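Local coordinates for protein acetylxylan esterase A (Aspergillus awamori, PDB 5X6S) that removes acetyl side groups from the backbone of acetylated xylans as a secreted serine esterase of carbohydrate esterase family 1, at residues 97-100 with 101-105. Sequence-based numbering, arbitrary orientation.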
ATOM      1  N   ASN A  97       6.048  -2.085 -11.916  1.00 14.12           N
ATOM      2  CA  ASN A  97       6.151  -3.520 -12.065  1.00 15.39           C
ATOM      3  C   ASN A  97       7.452  -4.119 -11.529  1.00 14.93           C
ATOM      4  O   ASN A  97       7.487  -5.265 -11.013  1.00 16.86           O
ATOM      5  CB  ASN A  97       5.854  -3.907 -13.520  1.00 15.73           C
ATOM      6  CG  ASN A  97       4.428  -3.628 -13.925  1.00 17.63           C
ATOM      7  OD1 ASN A  97       3.549  -3.504 -13.073  1.00 18.50           O
ATOM      8  ND2 ASN A  97       4.183  -3.478 -15.228  1.00 16.86           N
ATOM      9  N   MET A  98       8.546  -3.372 -11.608  1.00 15.31           N
ATOM     10  CA  MET A  98       9.804  -3.789 -10.996  1.00 15.16           C
ATOM     11  C   MET A  98       9.630  -3.928  -9.483  1.00 15.52           C
ATOM     12  O   MET A  98      10.155  -4.873  -8.848  1.00 15.13           O
ATOM     13  CB  MET A  98      10.884  -2.748 -11.242  1.00 15.07           C
ATOM     14  CG  MET A  98      11.267  -2.575 -12.663  1.00 15.08           C
ATOM     15  SD  MET A  98      12.473  -1.268 -12.927  1.00 16.32           S
ATOM     16  CE  MET A  98      12.211  -0.860 -14.627  1.00 14.16           C
ATOM     17  N   VAL A  99       8.925  -2.967  -8.895  1.00 14.50           N
ATOM     18  CA  VAL A  99       8.613  -3.001  -7.489  1.00 15.07           C
ATOM     19  C   VAL A  99       7.853  -4.256  -7.102  1.00 15.04           C
ATOM     20  O   VAL A  99       8.252  -4.991  -6.180  1.00 13.69           O
ATOM     21  CB  VAL A  99       7.921  -1.690  -7.021  1.00 14.63           C
ATOM     22  CG1 VAL A  99       7.280  -1.859  -5.633  1.00 14.54           C
ATOM     23  CG2 VAL A  99       8.917  -0.581  -7.022  1.00 15.36           C
ATOM     24  N   THR A 100       6.731  -4.507  -7.782  1.00 15.69           N
ATOM     25  CA  THR A 100       5.868  -5.586  -7.364  1.00 16.68           C
ATOM     26  C   THR A 100       6.536  -6.935  -7.576  1.00 15.97           C
ATOM     27  O   THR A 100       6.345  -7.844  -6.755  1.00 16.44           O
ATOM     28  CB  THR A 100       4.499  -5.521  -8.054  1.00 17.02           C
ATOM     29  OG1 THR A 100       4.681  -5.713  -9.465  1.00 17.38           O
ATOM     30  CG2 THR A 100       3.775  -4.163  -7.726  1.00 16.35           C
ATOM     31  N   TRP A 101       7.341  -7.053  -8.635  1.00 14.67           N
ATOM     32  CA  TRP A 101       8.108  -8.280  -8.924  1.00 15.97           C
ATOM     33  C   TRP A 101       9.075  -8.556  -7.768  1.00 16.49           C
ATOM     34  O   TRP A 101       9.173  -9.695  -7.299  1.00 16.31           O
ATOM     35  CB  TRP A 101       8.906  -8.165 -10.220  1.00 15.79           C
ATOM     36  CG  TRP A 101       9.658  -9.408 -10.601  1.00 18.34           C
ATOM     37  CD1 TRP A 101       9.187 -10.500 -11.313  1.00 18.64           C
ATOM     38  CD2 TRP A 101      10.982  -9.734 -10.213  1.00 17.59           C
ATOM     39  NE1 TRP A 101      10.159 -11.445 -11.420  1.00 19.86           N
ATOM     40  CE2 TRP A 101      11.279 -11.007 -10.764  1.00 19.98           C
ATOM     41  CE3 TRP A 101      11.959  -9.072  -9.469  1.00 18.23           C
ATOM     42  CZ2 TRP A 101      12.514 -11.620 -10.583  1.00 20.53           C
ATOM     43  CZ3 TRP A 101      13.174  -9.663  -9.313  1.00 20.69           C
ATOM     44  CH2 TRP A 101      13.439 -10.946  -9.847  1.00 20.66           C
ATOM     45  N   THR A 102       9.755  -7.508  -7.306  1.00 15.30           N
ATOM     46  CA  THR A 102      10.763  -7.631  -6.270  1.00 15.79           C
ATOM     47  C   THR A 102      10.098  -7.976  -4.913  1.00 16.44           C
ATOM     48  O   THR A 102      10.628  -8.831  -4.151  1.00 17.59           O
ATOM     49  CB  THR A 102      11.579  -6.325  -6.141  1.00 15.49           C
ATOM     50  OG1 THR A 102      12.201  -6.031  -7.405  1.00 15.30           O
ATOM     51  CG2 THR A 102      12.651  -6.416  -5.038  1.00 15.23           C
ATOM     52  N   ILE A 103       8.944  -7.358  -4.636  1.00 15.93           N
ATOM     53  CA  ILE A 103       8.193  -7.678  -3.401  1.00 17.12           C
ATOM     54  C   ILE A 103       7.947  -9.173  -3.344  1.00 17.95           C
ATOM     55  O   ILE A 103       8.285  -9.859  -2.328  1.00 19.28           O
ATOM     56  CB  ILE A 103       6.874  -6.906  -3.257  1.00 16.61           C
ATOM     57  CG1 ILE A 103       7.171  -5.405  -2.988  1.00 17.90           C
ATOM     58  CG2 ILE A 103       6.045  -7.515  -2.094  1.00 17.82           C
ATOM     59  CD1 ILE A 103       5.975  -4.478  -3.181  1.00 18.07           C
ATOM     60  N   SER A 104       7.363  -9.708  -4.405  1.00 18.25           N
ATOM     61  CA  SER A 104       7.072 -11.140  -4.404  1.00 18.55           C
ATOM     62  C   SER A 104       8.308 -12.024  -4.458  1.00 19.30           C
ATOM     63  O   SER A 104       8.410 -13.009  -3.705  1.00 20.17           O
ATOM     64  CB  SER A 104       6.127 -11.484  -5.540  1.00 20.00           C
ATOM     65  OG  SER A 104       5.900 -12.876  -5.537  1.00 20.66           O
ATOM     66  N   LYS A 105       9.264 -11.712  -5.324  1.00 18.89           N
ATOM     67  CA  LYS A 105      10.413 -12.601  -5.497  1.00 22.00           C
ATOM     68  C   LYS A 105      11.241 -12.734  -4.209  1.00 21.81           C
ATOM     69  O   LYS A 105      11.714 -13.845  -3.866  1.00 19.71           O
ATOM     70  CB  LYS A 105      11.291 -12.192  -6.669  1.00 22.75           C
ATOM     71  CG  LYS A 105      12.591 -12.993  -6.807  1.00 28.39           C
ATOM     72  CD  LYS A 105      12.426 -14.254  -7.661  1.00 30.77           C
ATOM     73  CE  LYS A 105      13.776 -14.995  -7.841  1.00 35.34           C
ATOM     74  NZ  LYS A 105      14.766 -14.214  -8.659  1.00 41.21           N
TER
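Val-99 and Ile-103, like Met-98 and Thr-102, are partners one turn apart on helix 91-106, which packs on the central sheet of an alpha/beta-hydrolase fold. The backbone follows the i to i+4 pattern: Trp-101 N bonds to Asn-97 O at 3.0 Å, Ile-103 N to Val-99 O at 2.9 Å, and Ser-104 N gives a nearly straight bond to Thr-100 O.

Met-98 O is gripped twice. Thr-102 N reaches Met-98 O at 3.1 Å and Thr-102 OG1 reaches Met-98 O at 2.8 Å, from opposite faces of its carbonyl plane. With chi1 at -59°, OG1 lies beside its own backbone N and swings back toward the preceding turn. A buried threonine suits this place because the helix itself satisfies its hydroxyl, while the residue still packs on Ile-63 and Ile-65 of strand 63-68. Met-98, long and flexible, lies against Ile-65 and Met-19.

One residue further along the helix, the branched side chains of Val-99 and Ile-103 cross at an angle, with Val-99 CG1 3.8 Å from Ile-103 CD1. Val-99 reaches Val-35 and Ile-103 reaches Ile-33, both on strand 33-37. The Trp-101 ring receives Lys-105 CB over one face, 3.9 Å above the plane and toward the rim; the Trp-101 side chain also touches Phe-10 and Met-19.

In the crystal assembly Thr-100 and Ser-104 meet Ile-103 and Trp-101 of a second copy of the protein, and reciprocally. Met-98, Val-99, Thr-102 and Ile-103 lie on strands of the sheet, as in a helix covering one face of an alpha/beta-hydrolase sheet.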